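Local coordinates for secreted effector protein sseI (Salmonella enterica subsp. enterica serovar Typhimurium, PDB 4G29), which is a secreted Salmonella virulence factor with a catalytic domain of the cysteine protease superfamily, its reaction and substrate not established, at residues N11-D15 against I16-A20; A19-L22 against E23-K26. All coordinates share one frame; numbering follows the deposited sequence.

How the contacts relate
Coming from the N terminus, the chain first runs alongside strand 113-116 at residues 11-13, turns at S14 and D15, and enters helix 18-26. Contact 1 is that turn: it folds 11-15 back onto the start of the helix and closes a short loop against strand 113-116, one of the two outermost strands of the antiparallel sheet. Contact 2 follows directly, one turn further along the same helix, and shares A19 and A20 with contact 1. The two are consecutive and meet through packing, L12 CD1 lying 3.8 Å from L22 CD2. Between them they tie the edge of the sheet to helices 29-36 and 42-55.

Contact 1: N11-D15 against I16-A20; sequences NLTSD and IDAAA
T13 and I16 meet at close quarters: T13 CG2 sits 3.4 Å from I16 CG1, tighter than usual for two carbons, with the side chains crossing at about a right angle. I16 CG1 stands between the backbone N and carbonyl carbon (chi1 51°), which brings it up to the threonine methyl. T13 also meets A18, whose CB comes within 3.2 Å of T13 O. Beside it L12 lies along the helix start, its CB 4.0 Å from A18 CB and its CD1 reaching A19. A water stitches the same two parts together, donating to T13 O at 2.8 Å and accepting from A19 N, an amide of the first helical turn. This is a helix N-terminus with its lead-in loop folded back on it: D17 is the N-cap, and its OD1 accepts from A20 N at 3.2 Å, met 58° out of the carboxylate plane. Just upstream, D15 N donates to T13 OG1 in an ST turn (3.2 Å); with chi1 at -169° the hydroxyl swings opposite T13 N. Further out, T13 and N11 make backbone hydrogen bonds with I114 of strand 113-116, and the side chains of L12, I16 and A18 all touch I114. Y92 of strand 90-95 packs against D15 and I16.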
ATOM      1  N   ASN A  11      10.960  -1.063  -9.300  1.00 31.26           N
ATOM      2  CA  ASN A  11      10.167  -1.415  -8.112  1.00 28.97           C
ATOM      3  C   ASN A  11      10.902  -1.079  -6.815  1.00 27.03           C
ATOM      4  O   ASN A  11      10.264  -0.986  -5.728  1.00 24.62           O
ATOM      5  CB  ASN A  11       9.841  -2.913  -8.133  1.00 27.52           C
ATOM      6  CG  ASN A  11       8.812  -3.281  -9.169  1.00 29.41           C
ATOM      7  OD1 ASN A  11       8.168  -2.428  -9.772  1.00 31.04           O
ATOM      8  ND2 ASN A  11       8.643  -4.582  -9.388  1.00 30.16           N
ATOM      9  N   LEU A  12      12.231  -0.946  -6.928  1.00 27.90           N
ATOM     10  CA  LEU A  12      13.110  -0.810  -5.776  1.00 27.23           C
ATOM     11  C   LEU A  12      13.954   0.434  -5.931  1.00 29.31           C
ATOM     12  O   LEU A  12      14.724   0.525  -6.873  1.00 30.96           O
ATOM     13  CB  LEU A  12      14.017  -2.043  -5.646  1.00 27.96           C
ATOM     14  CG  LEU A  12      13.302  -3.379  -5.425  1.00 28.64           C
ATOM     15  CD1 LEU A  12      14.236  -4.574  -5.465  1.00 29.29           C
ATOM     16  CD2 LEU A  12      12.513  -3.389  -4.137  1.00 27.90           C
ATOM     17  N   THR A  13      13.834   1.356  -4.993  1.00 28.98           N
ATOM     18  CA  THR A  13      14.607   2.596  -5.061  1.00 31.78           C
ATOM     19  C   THR A  13      16.073   2.383  -4.711  1.00 33.25           C
ATOM     20  O   THR A  13      16.406   1.425  -4.012  1.00 31.33           O
ATOM     21  CB  THR A  13      14.022   3.643  -4.086  1.00 31.15           C
ATOM     22  OG1 THR A  13      14.639   4.905  -4.359  1.00 35.05           O
ATOM     23  CG2 THR A  13      14.240   3.236  -2.626  1.00 32.02           C
ATOM     24  N   SER A  14      16.928   3.296  -5.201  1.00 36.88           N
ATOM     25  CA  SER A  14      18.374   3.311  -4.922  1.00 40.02           C
ATOM     26  C   SER A  14      18.731   4.366  -3.878  1.00 41.25           C
ATOM     27  O   SER A  14      19.855   4.343  -3.349  1.00 43.11           O
ATOM     28  CB  SER A  14      19.171   3.588  -6.205  1.00 44.24           C
ATOM     29  OG  SER A  14      19.116   2.440  -7.016  1.00 47.44           O
ATOM     30  N   ASP A  15      17.772   5.254  -3.584  1.00 41.40           N
ATOM     31  CA  ASP A  15      17.843   6.271  -2.515  1.00 42.22           C
ATOM     32  C   ASP A  15      18.191   5.635  -1.166  1.00 40.90           C
ATOM     33  O   ASP A  15      18.854   6.258  -0.330  1.00 42.72           O
ATOM     34  CB  ASP A  15      16.492   7.010  -2.335  1.00 42.05           C
ATOM     35  CG  ASP A  15      16.116   7.947  -3.501  1.00 48.06           C
ATOM     36  OD1 ASP A  15      16.875   8.139  -4.487  1.00 50.17           O
ATOM     37  OD2 ASP A  15      14.997   8.518  -3.408  1.00 52.04           O
ATOM     38  N   ILE A  16      17.690   4.418  -0.943  1.00 36.38           N
ATOM     39  CA  ILE A  16      18.015   3.596   0.244  1.00 35.26           C
ATOM     40  C   ILE A  16      18.423   2.247  -0.306  1.00 34.62           C
ATOM     41  O   ILE A  16      18.188   1.994  -1.475  1.00 34.73           O
ATOM     42  CB  ILE A  16      16.798   3.460   1.236  1.00 33.51           C
ATOM     43  CG1 ILE A  16      15.547   3.023   0.487  1.00 31.11           C
ATOM     44  CG2 ILE A  16      16.606   4.803   2.023  1.00 36.02           C
ATOM     45  CD1 ILE A  16      14.412   2.524   1.378  1.00 28.40           C
ATOM     46  N   ASP A  17      18.996   1.356   0.503  1.00 35.92           N
ATOM     47  CA  ASP A  17      19.405   0.062  -0.070  1.00 36.45           C
ATOM     48  C   ASP A  17      18.207  -0.908  -0.150  1.00 33.01           C
ATOM     49  O   ASP A  17      18.154  -1.944   0.534  1.00 33.45           O
ATOM     50  CB  ASP A  17      20.591  -0.556   0.644  1.00 39.61           C
ATOM     51  CG  ASP A  17      21.326  -1.580  -0.236  1.00 43.22           C
ATOM     52  OD1 ASP A  17      20.756  -2.073  -1.268  1.00 43.60           O
ATOM     53  OD2 ASP A  17      22.480  -1.892   0.101  1.00 54.46           O
ATOM     54  N   ALA A  18      17.247  -0.555  -1.007  1.00 30.78           N
ATOM     55  CA  ALA A  18      16.028  -1.339  -1.126  1.00 28.73           C
ATOM     56  C   ALA A  18      16.275  -2.763  -1.607  1.00 28.35           C
ATOM     57  O   ALA A  18      15.625  -3.702  -1.135  1.00 27.70           O
ATOM     58  CB  ALA A  18      15.025  -0.645  -2.050  1.00 27.57           C
ATOM     59  N   ALA A  19      17.221  -2.944  -2.527  1.00 30.91           N
ATOM     60  CA  ALA A  19      17.486  -4.283  -3.048  1.00 31.41           C
ATOM     61  C   ALA A  19      18.005  -5.178  -1.924  1.00 30.55           C
ATOM     62  O   ALA A  19      17.543  -6.317  -1.758  1.00 31.10           O
ATOM     63  CB  ALA A  19      18.484  -4.235  -4.207  1.00 33.40           C
ATOM     64  N   ALA A  20      18.898  -4.640  -1.102  1.00 30.87           N
ATOM     65  CA  ALA A  20      19.421  -5.389   0.045  1.00 31.60           C
ATOM     66  C   ALA A  20      18.342  -5.705   1.074  1.00 29.82           C
ATOM     67  O   ALA A  20      18.305  -6.812   1.625  1.00 28.53           O
ATOM     68  CB  ALA A  20      20.535  -4.661   0.724  1.00 33.43           C
TER
HETATM   69  O   HOH W   1      18.214  -0.740  -4.273  1.00 21.95           O

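Contact 2: A19-L22 against E23-K26; sequences AAYL and EELK
Four successive backbone hydrogen bonds join A19-L22 to E23-K26, from E23 N to A19 O (3.1 Å) through to K26 N to L22 O (3.0 Å), each donor tilted 21° from the carbonyl plane. L22 and K26, four residues apart, lie obliquely to each other; with L22 CG opposite its own backbone N (chi1 -176°), that carbon comes within 3.9 Å of K26 CD. Y21 and E24 run side by side, pointing the same way, and E24 OE1 approaches the edge of the tyrosine ring, 4.1 Å from Y21 CD1. The other carboxylate oxygen, OE2, forms a salt bridge with K56. E23 bends back at chi2 (-53°), and a water donates to both its OE2, at 2.8 Å, and A19 O, giving that carbonyl a second donor besides E23 N. This is an amphipathic alpha-helix, exposed at A19 and E23 and buried at L22 and L25. L25 CG rests 3.4 Å from Y21 O. On the buried side L22 and K26 pack on I35 of helix 29-36, while L25 reaches both I31 of that helix and F52 of helix 42-55.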
ATOM      1  N   ALA A  19      17.221  -2.944  -2.527  1.00 30.91           N
ATOM      2  CA  ALA A  19      17.486  -4.283  -3.048  1.00 31.41           C
ATOM      3  C   ALA A  19      18.005  -5.178  -1.924  1.00 30.55           C
ATOM      4  O   ALA A  19      17.543  -6.317  -1.758  1.00 31.10           O
ATOM      5  CB  ALA A  19      18.484  -4.235  -4.207  1.00 33.40           C
ATOM      6  N   ALA A  20      18.898  -4.640  -1.102  1.00 30.87           N
ATOM      7  CA  ALA A  20      19.421  -5.389   0.045  1.00 31.60           C
ATOM      8  C   ALA A  20      18.342  -5.705   1.074  1.00 29.82           C
ATOM      9  O   ALA A  20      18.305  -6.812   1.625  1.00 28.53           O
ATOM     10  CB  ALA A  20      20.535  -4.661   0.724  1.00 33.43           C
ATOM     11  N   TYR A  21      17.496  -4.718   1.361  1.00 28.21           N
ATOM     12  CA  TYR A  21      16.388  -4.915   2.272  1.00 26.40           C
ATOM     13  C   TYR A  21      15.426  -5.997   1.794  1.00 25.16           C
ATOM     14  O   TYR A  21      14.985  -6.825   2.589  1.00 25.37           O
ATOM     15  CB  TYR A  21      15.622  -3.595   2.468  1.00 25.75           C
ATOM     16  CG  TYR A  21      16.390  -2.520   3.216  1.00 25.71           C
ATOM     17  CD1 TYR A  21      17.370  -2.824   4.193  1.00 28.19           C
ATOM     18  CD2 TYR A  21      16.112  -1.198   3.003  1.00 28.18           C
ATOM     19  CE1 TYR A  21      18.050  -1.810   4.906  1.00 29.79           C
ATOM     20  CE2 TYR A  21      16.774  -0.193   3.716  1.00 29.53           C
ATOM     21  CZ  TYR A  21      17.749  -0.514   4.646  1.00 30.81           C
ATOM     22  OH  TYR A  21      18.389   0.484   5.326  1.00 33.64           O
ATOM     23  N   LEU A  22      15.106  -6.006   0.497  1.00 25.41           N
ATOM     24  CA  LEU A  22      14.241  -7.069  -0.036  1.00 24.56           C
ATOM     25  C   LEU A  22      14.878  -8.453   0.128  1.00 26.10           C
ATOM     26  O   LEU A  22      14.238  -9.404   0.552  1.00 25.30           O
ATOM     27  CB  LEU A  22      13.836  -6.811  -1.471  1.00 26.05           C
ATOM     28  CG  LEU A  22      12.851  -7.811  -2.109  1.00 25.62           C
ATOM     29  CD1 LEU A  22      11.500  -7.819  -1.308  1.00 23.93           C
ATOM     30  CD2 LEU A  22      12.636  -7.509  -3.579  1.00 28.03           C
ATOM     31  N   GLU A  23      16.163  -8.570  -0.168  1.00 27.79           N
ATOM     32  CA  GLU A  23      16.843  -9.836   0.045  1.00 30.24           C
ATOM     33  C   GLU A  23      16.818 -10.297   1.493  1.00 28.48           C
ATOM     34  O   GLU A  23      16.647 -11.499   1.794  1.00 26.66           O
ATOM     35  CB  GLU A  23      18.298  -9.702  -0.422  1.00 33.32           C
ATOM     36  CG  GLU A  23      18.415  -9.673  -1.927  1.00 40.06           C
ATOM     37  CD  GLU A  23      17.704 -10.857  -2.590  1.00 48.12           C
ATOM     38  OE1 GLU A  23      17.889 -12.018  -2.119  1.00 51.35           O
ATOM     39  OE2 GLU A  23      16.954 -10.609  -3.578  1.00 53.95           O
ATOM     40  N   GLU A  24      17.032  -9.347   2.400  1.00 28.38           N
ATOM     41  CA  GLU A  24      17.044  -9.653   3.817  1.00 29.23           C
ATOM     42  C   GLU A  24      15.654 -10.116   4.292  1.00 26.65           C
ATOM     43  O   GLU A  24      15.526 -11.098   5.018  1.00 25.88           O
ATOM     44  CB  GLU A  24      17.514  -8.401   4.540  1.00 30.71           C
ATOM     45  CG  GLU A  24      18.001  -8.601   5.886  1.00 35.91           C
ATOM     46  CD  GLU A  24      18.587  -7.324   6.463  1.00 38.49           C
ATOM     47  OE1 GLU A  24      18.863  -6.328   5.701  1.00 38.56           O
ATOM     48  OE2 GLU A  24      18.750  -7.355   7.707  1.00 43.94           O
ATOM     49  N   LEU A  25      14.614  -9.432   3.836  1.00 24.51           N
ATOM     50  CA  LEU A  25      13.249  -9.872   4.127  1.00 22.83           C
ATOM     51  C   LEU A  25      13.013 -11.301   3.622  1.00 23.77           C
ATOM     52  O   LEU A  25      12.394 -12.164   4.308  1.00 23.24           O
ATOM     53  CB  LEU A  25      12.240  -8.896   3.526  1.00 22.32           C
ATOM     54  CG  LEU A  25      12.149  -7.610   4.307  1.00 22.07           C
ATOM     55  CD1 LEU A  25      11.539  -6.576   3.360  1.00 26.34           C
ATOM     56  CD2 LEU A  25      11.326  -7.803   5.601  1.00 22.66           C
ATOM     57  N   LYS A  26      13.521 -11.585   2.433  1.00 24.16           N
ATOM     58  CA  LYS A  26      13.327 -12.879   1.839  1.00 25.63           C
ATOM     59  C   LYS A  26      14.174 -14.021   2.447  1.00 26.24           C
ATOM     60  O   LYS A  26      13.884 -15.203   2.214  1.00 27.78           O
ATOM     61  CB  LYS A  26      13.518 -12.815   0.341  1.00 26.74           C
ATOM     62  CG  LYS A  26      12.393 -12.092  -0.347  1.00 27.62           C
ATOM     63  CD  LYS A  26      12.781 -11.648  -1.735  1.00 31.80           C
ATOM     64  CE  LYS A  26      12.909 -12.758  -2.697  1.00 33.16           C
ATOM     65  NZ  LYS A  26      13.180 -12.218  -4.011  1.00 37.51           N
TER
HETATM   66  O   HOH W   2      16.508  -7.919  -3.977  1.00 24.10           O